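Local coordinates for protein GDP-L-fucose synthase (Campylobacter jejuni subsp. jejuni serotype O:2, PDB 7M13) that probably reduces, with NADPH, a GDP-linked keto-heptose in forming the GDP-D-glycero-L-gluco-heptose used for the capsular polysaccharides of Campylobacter jejuni, at residues B[63-71]-B[83-94]; B[115-125]-B[315-323]. All blocks are in the same frame, centred on the assembly; numbering follows the deposited sequence.

The two contacts lie at different places around the bound NADP, their centres 23 Å apart and their nearest atoms about 13 Å apart, so neither touches the other. Interaction 1 belongs to the Rossmann core: strand 63-66 runs into a loop beside the adenosine and nicotinamide riboses, and helix 80-100 backs that loop. Interaction 2 comes later in the chain and joins the loop after strand 105-111 to residues 315-323, nearly 200 positions further on. Its M319 side chain is about 7 Å from the cofactor and about as far from S111, predicted to be important for catalysis. Cofactor binding thus involves interaction 1 directly, whereas interaction 2 is only a neighbour of it.

Interaction 1: B[63-71]-B[83-94]; sequences YVFLTAVLP and FIYENLMIQNNV. With NAP (NADP nicotinamide-adenine-dinucleotide phosphate), chain E.
F83 crosses L70 at about a right angle, its CD2 3.9 Å from L70 CD2, while its ring also approaches the carbonyl oxygen of P71. Three residues on, E86 crosses L70 obliquely and brings OE1 to the same methyl, CD2, so that this leucine is held between a ring and an extended acidic chain. N87 then makes the polar centre of the contact. Its amide grips the backbone of L70 at both ends: OD1 accepts from L70 N at 2.9 Å, and ND2 donates to L70 O at 3.0 Å with an N-H...O angle of 170°, each bond lying on a lone pair in the carbonyl plane. With CG anti to its own carbonyl carbon (chi1 -70°), the amide also stays close enough to its helix for ND2 to donate to F83 O. A water gives one proton to N87 OD1 and another to A68 O, 2.9 Å away from each. One turn on, I90 directs CG2 to A68 and L66, whereas CD1 meets adenine atom N7A of NADP at 3.7 Å. V94 ends the run, its CG1 3.9 Å from both V64 CG1 and L66 CD2, as helix and strand pass nearly antiparallel, at 173°, within a beta-alpha-beta unit that strand 105-111 completes. The paired amide bonds fix the rotation of N87 and the path of the loop after the strand, where V69 N reaches NADP O4B in a weak bond; apolar packing of strand against helix thus gives way to the N87-L70 bonds at the cofactor loop, with F83 packed beyond them.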
loop_
_atom_site.group_PDB
_atom_site.type_symbol
_atom_site.label_atom_id
_atom_site.label_comp_id
_atom_site.label_asym_id
_atom_site.label_seq_id
_atom_site.Cartn_x
_atom_site.Cartn_y
_atom_site.Cartn_z
ATOM N N TYR B 63 -5.700 -1.871 24.565
ATOM C CA TYR B 63 -5.394 -0.617 23.832
ATOM C C TYR B 63 -3.992 -0.760 23.287
ATOM O O TYR B 63 -3.080 -1.303 23.946
ATOM C CB TYR B 63 -5.514 0.609 24.750
ATOM C CG TYR B 63 -6.930 0.786 25.192
ATOM C CD1 TYR B 63 -7.838 1.498 24.442
ATOM C CD2 TYR B 63 -7.375 0.240 26.381
ATOM C CE1 TYR B 63 -9.154 1.621 24.821
ATOM C CE2 TYR B 63 -8.693 0.349 26.780
ATOM C CZ TYR B 63 -9.593 1.039 25.996
ATOM O OH TYR B 63 -10.906 1.142 26.373
ATOM N N VAL B 64 -3.780 -0.297 22.057
ATOM C CA VAL B 64 -2.478 -0.374 21.376
ATOM C C VAL B 64 -2.077 1.006 20.855
ATOM O O VAL B 64 -2.892 1.674 20.156
ATOM C CB VAL B 64 -2.554 -1.384 20.216
ATOM C CG1 VAL B 64 -1.258 -1.390 19.429
ATOM C CG2 VAL B 64 -2.895 -2.797 20.715
ATOM N N PHE B 65 -0.864 1.439 21.172
ATOM C CA PHE B 65 -0.175 2.568 20.505
ATOM C C PHE B 65 0.913 2.007 19.635
ATOM O O PHE B 65 1.875 1.399 20.163
ATOM C CB PHE B 65 0.360 3.571 21.516
ATOM C CG PHE B 65 -0.684 4.246 22.362
ATOM C CD1 PHE B 65 -1.239 5.451 21.959
ATOM C CD2 PHE B 65 -1.025 3.768 23.618
ATOM C CE1 PHE B 65 -2.194 6.099 22.719
ATOM C CE2 PHE B 65 -1.971 4.431 24.378
ATOM C CZ PHE B 65 -2.519 5.618 23.950
ATOM N N LEU B 66 0.756 2.138 18.321
ATOM C CA LEU B 66 1.695 1.516 17.373
ATOM C C LEU B 66 2.737 2.554 16.986
ATOM O O LEU B 66 2.465 3.345 16.036
ATOM C CB LEU B 66 0.921 0.989 16.179
ATOM C CG LEU B 66 1.761 0.351 15.095
ATOM C CD1 LEU B 66 2.805 -0.593 15.684
ATOM C CD2 LEU B 66 0.840 -0.310 14.088
ATOM N N THR B 67 3.883 2.590 17.650
ATOM C CA THR B 67 4.921 3.602 17.334
ATOM C C THR B 67 6.113 2.994 16.605
ATOM O O THR B 67 6.914 3.767 16.083
ATOM C CB THR B 67 5.426 4.380 18.565
ATOM O OG1 THR B 67 6.480 3.652 19.220
ATOM C CG2 THR B 67 4.322 4.708 19.533
ATOM N N ALA B 68 6.231 1.671 16.546
ATOM C CA ALA B 68 7.414 1.018 15.982
ATOM C C ALA B 68 7.514 1.283 14.477
ATOM O O ALA B 68 6.496 1.218 13.780
ATOM C CB ALA B 68 7.334 -0.447 16.245
ATOM N N VAL B 69 8.706 1.568 14.013
ATOM C CA VAL B 69 8.953 1.950 12.604
ATOM C C VAL B 69 10.415 1.680 12.259
ATOM O O VAL B 69 11.265 1.734 13.153
ATOM C CB VAL B 69 8.557 3.414 12.356
ATOM C CG1 VAL B 69 9.557 4.392 12.983
ATOM C CG2 VAL B 69 8.393 3.683 10.882
ATOM N N LEU B 70 10.671 1.403 10.979
ATOM C CA LEU B 70 11.975 1.617 10.339
ATOM C C LEU B 70 11.922 2.979 9.684
ATOM O O LEU B 70 11.263 3.169 8.676
ATOM C CB LEU B 70 12.249 0.534 9.300
ATOM C CG LEU B 70 13.491 0.796 8.460
ATOM C CD1 LEU B 70 14.730 0.890 9.323
ATOM C CD2 LEU B 70 13.655 -0.280 7.401
ATOM N N PRO B 71 12.550 4.007 10.286
ATOM C CA PRO B 71 12.408 5.358 9.772
ATOM C C PRO B 71 13.231 5.607 8.508
ATOM O O PRO B 71 14.217 4.963 8.329
ATOM C CB PRO B 71 13.001 6.219 10.892
ATOM C CG PRO B 71 13.960 5.317 11.602
ATOM C CD PRO B 71 13.411 3.907 11.475
ATOM N N PHE B 83 12.148 -0.194 3.708
ATOM C CA PHE B 83 11.170 0.796 4.205
ATOM C C PHE B 83 9.747 0.300 3.969
ATOM O O PHE B 83 8.838 0.576 4.776
ATOM C CB PHE B 83 11.306 2.162 3.543
ATOM C CG PHE B 83 12.585 2.861 3.863
ATOM C CD1 PHE B 83 13.212 3.555 2.869
ATOM C CD2 PHE B 83 13.127 2.838 5.129
ATOM C CE1 PHE B 83 14.406 4.200 3.116
ATOM C CE2 PHE B 83 14.341 3.470 5.368
ATOM C CZ PHE B 83 14.952 4.158 4.366
ATOM N N ILE B 84 9.514 -0.306 2.814
ATOM C CA ILE B 84 8.137 -0.736 2.489
ATOM C C ILE B 84 7.899 -2.116 3.103
ATOM O O ILE B 84 6.877 -2.293 3.799
ATOM C CB ILE B 84 7.791 -0.635 0.993
ATOM C CG1 ILE B 84 6.340 -1.097 0.771
ATOM C CG2 ILE B 84 8.763 -1.344 0.059
ATOM C CD1 ILE B 84 5.761 -0.662 -0.527
ATOM N N TYR B 85 8.803 -3.083 2.958
ATOM C CA TYR B 85 8.537 -4.418 3.538
ATOM C C TYR B 85 8.383 -4.359 5.068
ATOM O O TYR B 85 7.407 -4.906 5.607
ATOM C CB TYR B 85 9.611 -5.411 3.107
ATOM C CG TYR B 85 9.467 -6.749 3.778
ATOM C CD1 TYR B 85 8.432 -7.609 3.449
ATOM C CD2 TYR B 85 10.279 -7.123 4.814
ATOM C CE1 TYR B 85 8.249 -8.830 4.082
ATOM C CE2 TYR B 85 10.117 -8.335 5.469
ATOM C CZ TYR B 85 9.100 -9.201 5.097
ATOM O OH TYR B 85 8.927 -10.387 5.762
ATOM N N GLU B 86 9.377 -3.840 5.758
ATOM C CA GLU B 86 9.419 -3.943 7.228
ATOM C C GLU B 86 8.209 -3.215 7.800
ATOM O O GLU B 86 7.558 -3.723 8.721
ATOM C CB GLU B 86 10.762 -3.460 7.765
ATOM C CG GLU B 86 11.866 -4.431 7.409
ATOM C CD GLU B 86 13.189 -4.192 8.097
ATOM O OE1 GLU B 86 13.184 -3.655 9.233
ATOM O OE2 GLU B 86 14.231 -4.559 7.482
ATOM N N ASN B 87 7.933 -2.005 7.287
ATOM C CA ASN B 87 6.840 -1.191 7.861
ATOM C C ASN B 87 5.496 -1.820 7.504
ATOM O O ASN B 87 4.618 -1.846 8.349
ATOM C CB ASN B 87 6.973 0.280 7.470
ATOM C CG ASN B 87 8.173 0.892 8.178
ATOM O OD1 ASN B 87 8.288 0.794 9.418
ATOM N ND2 ASN B 87 9.044 1.541 7.436
ATOM N N LEU B 88 5.332 -2.328 6.281
ATOM C CA LEU B 88 4.067 -3.062 5.999
ATOM C C LEU B 88 3.923 -4.248 6.950
ATOM O O LEU B 88 2.817 -4.514 7.406
ATOM C CB LEU B 88 4.001 -3.528 4.535
ATOM C CG LEU B 88 3.801 -2.457 3.481
ATOM C CD1 LEU B 88 3.813 -3.088 2.103
ATOM C CD2 LEU B 88 2.519 -1.672 3.696
ATOM N N MET B 89 4.984 -5.019 7.206
ATOM C CA MET B 89 4.859 -6.193 8.084
ATOM C C MET B 89 4.498 -5.751 9.518
ATOM O O MET B 89 3.590 -6.361 10.107
ATOM C CB MET B 89 6.101 -7.073 8.102
ATOM C CG MET B 89 6.393 -7.781 6.746
ATOM S SD MET B 89 5.062 -8.867 6.209
ATOM C CE MET B 89 4.957 -9.930 7.637
ATOM N N ILE B 90 5.160 -4.743 10.044
ATOM C CA ILE B 90 4.862 -4.246 11.406
ATOM C C ILE B 90 3.384 -3.851 11.463
ATOM O O ILE B 90 2.642 -4.247 12.364
ATOM C CB ILE B 90 5.809 -3.109 11.787
ATOM C CG1 ILE B 90 7.236 -3.634 11.953
ATOM C CG2 ILE B 90 5.292 -2.455 13.062
ATOM C CD1 ILE B 90 8.261 -2.543 12.059
ATOM N N GLN B 91 2.990 -2.996 10.538
ATOM C CA GLN B 91 1.616 -2.463 10.466
ATOM C C GLN B 91 0.633 -3.626 10.372
ATOM O O GLN B 91 -0.368 -3.692 11.158
ATOM C CB GLN B 91 1.445 -1.519 9.273
ATOM C CG GLN B 91 2.238 -0.220 9.392
ATOM C CD GLN B 91 2.445 0.535 8.104
ATOM O OE1 GLN B 91 3.282 1.451 8.081
ATOM N NE2 GLN B 91 1.788 0.132 7.033
ATOM N N ASN B 92 0.847 -4.530 9.426
ATOM C CA ASN B 92 -0.139 -5.589 9.140
ATOM C C ASN B 92 -0.202 -6.529 10.349
ATOM O O ASN B 92 -1.298 -6.924 10.784
ATOM C CB ASN B 92 0.240 -6.361 7.884
ATOM C CG ASN B 92 0.071 -5.564 6.611
ATOM O OD1 ASN B 92 -0.472 -4.474 6.627
ATOM N ND2 ASN B 92 0.574 -6.145 5.539
ATOM N N ASN B 93 0.952 -6.899 10.879
ATOM C CA ASN B 93 0.968 -7.859 12.006
ATOM C C ASN B 93 0.261 -7.255 13.225
ATOM O O ASN B 93 -0.570 -7.940 13.843
ATOM C CB ASN B 93 2.396 -8.245 12.349
ATOM C CG ASN B 93 3.076 -9.134 11.318
ATOM O OD1 ASN B 93 2.408 -9.780 10.521
ATOM N ND2 ASN B 93 4.399 -9.141 11.372
ATOM N N VAL B 94 0.533 -5.997 13.558
ATOM C CA VAL B 94 -0.055 -5.423 14.798
ATOM C C VAL B 94 -1.533 -5.115 14.559
ATOM O O VAL B 94 -2.366 -5.448 15.398
ATOM C CB VAL B 94 0.747 -4.191 15.236
ATOM C CG1 VAL B 94 0.058 -3.426 16.341
ATOM C CG2 VAL B 94 2.151 -4.620 15.634
HETATM P PA NAP E . 11.768 5.821 16.635
HETATM O O1A NAP E . 12.519 5.680 15.344
HETATM O O2A NAP E . 12.348 6.749 17.673
HETATM O O5B NAP E . 11.570 4.438 17.353
HETATM C C5B NAP E . 11.085 3.305 16.634
HETATM C C4B NAP E . 11.096 2.153 17.588
HETATM O O4B NAP E . 10.515 1.023 16.895
HETATM C C3B NAP E . 12.501 1.715 18.054
HETATM O O3B NAP E . 12.541 1.681 19.476
HETATM C C2B NAP E . 12.690 0.356 17.391
HETATM O O2B NAP E . 13.405 -0.583 18.196
HETATM C C1B NAP E . 11.251 -0.129 17.250
HETATM N N9A NAP E . 11.126 -1.122 16.205
HETATM C C8A NAP E . 11.405 -0.987 14.879
HETATM N N7A NAP E . 11.306 -2.103 14.198
HETATM C C5A NAP E . 10.949 -3.041 15.143
HETATM C C6A NAP E . 10.707 -4.423 15.049
HETATM N N6A NAP E . 10.835 -5.132 13.922
HETATM N N1A NAP E . 10.381 -5.062 16.194
HETATM C C2A NAP E . 10.284 -4.358 17.330
HETATM N N3A NAP E . 10.499 -3.057 17.534
HETATM C C4A NAP E . 10.839 -2.455 16.387
HETATM O O3 NAP E . 10.274 6.280 16.302
HETATM P PN NAP E . 9.620 7.710 16.486
HETATM O O1N NAP E . 10.525 8.714 15.885
HETATM O O2N NAP E . 9.230 7.821 17.906
HETATM O O5D NAP E . 8.309 7.552 15.564
HETATM C C5D NAP E . 7.089 7.114 16.117
HETATM C C4D NAP E . 6.063 7.115 15.019
HETATM O O4D NAP E . 5.861 8.472 14.538
HETATM C C3D NAP E . 6.428 6.269 13.791
HETATM O O3D NAP E . 5.257 5.665 13.224
HETATM C C2D NAP E . 7.018 7.307 12.879
HETATM O O2D NAP E . 7.046 6.918 11.510
HETATM C C1D NAP E . 6.108 8.492 13.133
HETATM N N1N NAP E . 6.755 9.758 12.720
HETATM C C2N NAP E . 7.908 10.201 13.305
HETATM C C3N NAP E . 8.528 11.315 12.849
HETATM C C7N NAP E . 9.791 11.835 13.438
HETATM O O7N NAP E . 10.203 12.957 13.080
HETATM N N7N NAP E . 10.420 11.076 14.331
HETATM C C4N NAP E . 7.936 12.088 11.776
HETATM C C5N NAP E . 6.694 11.586 11.233
HETATM C C6N NAP E . 6.206 10.456 11.646
HETATM P P2B NAP E . 15.018 -0.515 18.289
HETATM O O1X NAP E . 15.273 0.647 19.208
HETATM O O2X NAP E . 15.584 -0.391 16.944
HETATM O O3X NAP E . 15.397 -1.873 18.912
HETATM O O HOH W 1 6.032 0.312 11.105
#

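Interaction 2: B[115-125]-B[315-323]; sequences YPENAKNPLKE and MDRLMDCSK. With EDO (1,2-ethanediol), chain H.
The backbones of L123 and M319 form a single beta bridge, with L123 N donating to L318 O and L123 O accepting from D320 N, both at 2.8 Å, just after the cis peptide bond that precedes P122. Beside this bridge the amide of N121 spans two peptide groups: ND2 donates to D316 O from well above the carbonyl plane of D316, and OD1 accepts from L318 N at 3.0 Å, again from above the carbonyl plane. The guanidinium of R317 reaches the carbonyls of Y115 and P116, where the type I turn P116-A119 begins, carried there by a chain bent at chi2 (-67°) and chi3. In its own plane NH2 donates to P116 O at 2.9 Å and NH1 to Y115 O, while L123 CD1 sits over the centre of one face. P116 O also takes the turn's own bond from A119 N, which arrives from the opposite face of the carbonyl plane, and NH1 has a further partner in G112 O. M319 sets CE at the edge of the Y115 ring, near its plane and 3.9 Å from CE2, while SD stands oblique to the ring, a Met-aromatic contact. Toward the helix, P122 CB packs against D320 CB; D320 OD1 meanwhile accepts from S322 N in an Asx turn. The aliphatic part of K323 lies across the E125 carboxylate, whose OE2 is bonded to N278 N. Most cross-links here end on main-chain groups; R317 gives its N-H groups to carbonyl oxygens and a water, which probably stabilise its charge in part.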
loop_
_atom_site.group_PDB
_atom_site.type_symbol
_atom_site.label_atom_id
_atom_site.label_comp_id
_atom_site.label_asym_id
_atom_site.label_seq_id
_atom_site.Cartn_x
_atom_site.Cartn_y
_atom_site.Cartn_z
ATOM N N TYR B 115 1.882 12.256 1.893
ATOM C CA TYR B 115 1.240 13.291 1.078
ATOM C C TYR B 115 2.056 13.587 -0.166
ATOM O O TYR B 115 3.287 13.505 -0.153
ATOM C CB TYR B 115 0.987 14.554 1.902
ATOM C CG TYR B 115 -0.099 14.408 2.922
ATOM C CD1 TYR B 115 -1.418 14.116 2.599
ATOM C CD2 TYR B 115 0.199 14.594 4.266
ATOM C CE1 TYR B 115 -2.403 14.021 3.570
ATOM C CE2 TYR B 115 -0.777 14.511 5.242
ATOM C CZ TYR B 115 -2.076 14.202 4.895
ATOM O OH TYR B 115 -3.036 14.113 5.850
ATOM N N PRO B 116 1.391 14.040 -1.245
ATOM C CA PRO B 116 2.083 14.386 -2.485
ATOM C C PRO B 116 3.174 15.435 -2.239
ATOM O O PRO B 116 2.934 16.366 -1.486
ATOM C CB PRO B 116 0.999 14.956 -3.395
ATOM C CG PRO B 116 -0.294 14.325 -2.880
ATOM C CD PRO B 116 -0.070 14.217 -1.375
ATOM N N GLU B 117 4.327 15.288 -2.897
ATOM C CA GLU B 117 5.467 16.224 -2.752
ATOM C C GLU B 117 4.977 17.657 -3.039
ATOM O O GLU B 117 5.346 18.563 -2.299
ATOM C CB GLU B 117 6.554 15.790 -3.739
ATOM C CG GLU B 117 7.763 16.703 -3.751
ATOM C CD GLU B 117 8.940 16.116 -4.510
ATOM O OE1 GLU B 117 8.704 15.356 -5.457
ATOM O OE2 GLU B 117 10.072 16.442 -4.150
ATOM N N ASN B 118 4.141 17.816 -4.042
ATOM C CA ASN B 118 3.786 19.177 -4.529
ATOM C C ASN B 118 2.390 19.568 -4.041
ATOM O O ASN B 118 1.853 20.589 -4.537
ATOM C CB ASN B 118 3.915 19.253 -6.046
ATOM C CG ASN B 118 5.355 19.180 -6.514
ATOM O OD1 ASN B 118 6.248 19.760 -5.901
ATOM N ND2 ASN B 118 5.594 18.426 -7.571
ATOM N N ALA B 119 1.845 18.893 -3.031
ATOM C CA ALA B 119 0.532 19.309 -2.486
ATOM C C ALA B 119 0.667 20.663 -1.775
ATOM O O ALA B 119 1.719 20.989 -1.230
ATOM C CB ALA B 119 -0.034 18.256 -1.558
ATOM N N LYS B 120 -0.410 21.425 -1.786
ATOM C CA LYS B 120 -0.439 22.774 -1.185
ATOM C C LYS B 120 -0.279 22.682 0.334
ATOM O O LYS B 120 -0.919 21.847 0.980
ATOM C CB LYS B 120 -1.765 23.438 -1.535
ATOM C CG LYS B 120 -1.984 24.776 -0.849
ATOM C CD LYS B 120 -3.287 25.439 -1.164
ATOM C CE LYS B 120 -3.465 26.700 -0.352
ATOM N NZ LYS B 120 -3.867 26.380 1.034
ATOM N N ASN B 121 0.513 23.578 0.894
ATOM C CA ASN B 121 0.511 23.815 2.353
ATOM C C ASN B 121 -0.547 24.852 2.682
ATOM O O ASN B 121 -0.741 25.818 1.924
ATOM C CB ASN B 121 1.865 24.309 2.832
ATOM C CG ASN B 121 2.945 23.267 2.727
ATOM O OD1 ASN B 121 2.793 22.173 3.253
ATOM N ND2 ASN B 121 4.048 23.624 2.084
ATOM N N PRO B 122 -1.215 24.736 3.841
ATOM C CA PRO B 122 -1.035 23.615 4.760
ATOM C C PRO B 122 -1.755 22.372 4.233
ATOM O O PRO B 122 -2.795 22.460 3.603
ATOM C CB PRO B 122 -1.626 24.142 6.062
ATOM C CG PRO B 122 -2.744 25.064 5.582
ATOM C CD PRO B 122 -2.174 25.730 4.354
ATOM N N LEU B 123 -1.194 21.199 4.545
ATOM C CA LEU B 123 -1.684 19.919 3.986
ATOM C C LEU B 123 -2.959 19.476 4.680
ATOM O O LEU B 123 -2.958 19.295 5.923
ATOM C CB LEU B 123 -0.603 18.857 4.184
ATOM C CG LEU B 123 0.708 19.133 3.477
ATOM C CD1 LEU B 123 1.818 18.285 4.077
ATOM C CD2 LEU B 123 0.545 18.877 1.982
ATOM N N LYS B 124 -4.037 19.304 3.925
ATOM C CA LYS B 124 -5.306 18.748 4.405
ATOM C C LYS B 124 -5.242 17.231 4.296
ATOM O O LYS B 124 -4.613 16.708 3.377
ATOM C CB LYS B 124 -6.430 19.319 3.559
ATOM C CG LYS B 124 -6.634 20.822 3.683
ATOM C CD LYS B 124 -7.895 21.288 2.957
ATOM C CE LYS B 124 -9.196 20.788 3.534
ATOM N NZ LYS B 124 -10.368 21.277 2.766
ATOM N N GLU B 125 -6.037 16.576 5.112
ATOM C CA GLU B 125 -6.115 15.088 5.096
ATOM C C GLU B 125 -6.510 14.636 3.687
ATOM O O GLU B 125 -6.057 13.560 3.243
ATOM C CB GLU B 125 -7.052 14.659 6.204
ATOM C CG GLU B 125 -6.457 14.826 7.588
ATOM C CD GLU B 125 -6.714 16.152 8.304
ATOM O OE1 GLU B 125 -7.239 17.113 7.636
ATOM O OE2 GLU B 125 -6.433 16.250 9.533
ATOM N N MET B 315 11.519 20.673 0.730
ATOM C CA MET B 315 10.276 21.437 0.413
ATOM C C MET B 315 9.523 21.731 1.714
ATOM O O MET B 315 9.613 20.918 2.643
ATOM C CB MET B 315 9.358 20.681 -0.550
ATOM C CG MET B 315 9.672 20.964 -2.010
ATOM S SD MET B 315 8.565 20.070 -3.129
ATOM C CE MET B 315 7.294 21.305 -3.393
ATOM N N ASP B 316 8.890 22.900 1.794
ATOM C CA ASP B 316 8.121 23.318 2.987
ATOM C C ASP B 316 7.029 22.260 3.202
ATOM O O ASP B 316 6.461 21.797 2.202
ATOM C CB ASP B 316 7.546 24.721 2.797
ATOM C CG ASP B 316 8.559 25.859 2.694
ATOM O OD1 ASP B 316 9.792 25.601 2.771
ATOM O OD2 ASP B 316 8.092 27.011 2.576
ATOM N N ARG B 317 6.780 21.839 4.443
ATOM C CA ARG B 317 5.676 20.912 4.791
ATOM C C ARG B 317 5.061 21.407 6.081
ATOM O O ARG B 317 5.792 21.539 7.072
ATOM C CB ARG B 317 6.109 19.454 5.021
ATOM C CG ARG B 317 6.879 18.854 3.865
ATOM C CD ARG B 317 5.915 18.731 2.703
ATOM N NE ARG B 317 5.430 17.378 2.597
ATOM C CZ ARG B 317 4.679 16.942 1.597
ATOM N NH1 ARG B 317 4.380 15.659 1.542
ATOM N NH2 ARG B 317 4.236 17.778 0.677
ATOM N N LEU B 318 3.755 21.626 6.087
ATOM C CA LEU B 318 3.036 22.085 7.285
ATOM C C LEU B 318 1.667 21.442 7.236
ATOM O O LEU B 318 0.980 21.640 6.208
ATOM C CB LEU B 318 2.907 23.618 7.212
ATOM C CG LEU B 318 1.974 24.257 8.231
ATOM C CD1 LEU B 318 2.436 23.974 9.639
ATOM C CD2 LEU B 318 1.867 25.753 7.981
ATOM N N MET B 319 1.269 20.783 8.314
ATOM C CA MET B 319 -0.093 20.202 8.406
ATOM C C MET B 319 -1.150 21.285 8.603
ATOM O O MET B 319 -0.963 22.177 9.430
ATOM C CB MET B 319 -0.214 19.223 9.566
ATOM C CG MET B 319 0.615 17.961 9.456
ATOM S SD MET B 319 0.505 17.183 7.846
ATOM C CE MET B 319 1.314 15.641 8.272
ATOM N N ASP B 320 -2.303 21.123 7.977
ATOM C CA ASP B 320 -3.557 21.794 8.374
ATOM C C ASP B 320 -4.127 20.975 9.531
ATOM O O ASP B 320 -4.431 19.790 9.288
ATOM C CB ASP B 320 -4.507 21.868 7.184
ATOM C CG ASP B 320 -5.734 22.719 7.457
ATOM O OD1 ASP B 320 -6.156 22.781 8.622
ATOM O OD2 ASP B 320 -6.233 23.350 6.523
ATOM N N CYS B 321 -4.155 21.536 10.735
ATOM C CA CYS B 321 -4.657 20.849 11.945
ATOM C C CYS B 321 -6.086 21.273 12.268
ATOM O O CYS B 321 -6.529 21.096 13.417
ATOM C CB CYS B 321 -3.709 21.092 13.098
ATOM S SG CYS B 321 -2.132 20.220 12.865
ATOM N N SER B 322 -6.825 21.832 11.319
ATOM C CA SER B 322 -8.233 22.238 11.560
ATOM C C SER B 322 -9.080 21.058 12.057
ATOM O O SER B 322 -9.937 21.221 12.949
ATOM C CB SER B 322 -8.845 22.878 10.332
ATOM O OG SER B 322 -8.098 24.020 9.937
ATOM N N LYS B 323 -8.869 19.841 11.534
ATOM C CA LYS B 323 -9.759 18.714 11.875
ATOM C C LYS B 323 -9.495 18.294 13.329
ATOM O O LYS B 323 -10.445 18.132 14.085
ATOM C CB LYS B 323 -9.529 17.585 10.878
ATOM C CG LYS B 323 -10.312 16.326 11.112
ATOM C CD LYS B 323 -9.862 15.301 10.062
ATOM C CE LYS B 323 -10.650 14.031 10.004
ATOM N NZ LYS B 323 -10.218 13.311 8.780
HETATM C C1 EDO H . -3.890 18.613 -3.720
HETATM O O1 EDO H . -4.085 18.761 -5.113
HETATM C C2 EDO H . -3.665 19.922 -3.056
HETATM O O2 EDO H . -2.506 20.559 -3.490
HETATM O O HOH W 2 3.623 20.567 0.845
HETATM O O HOH W 3 -7.213 19.430 9.071
#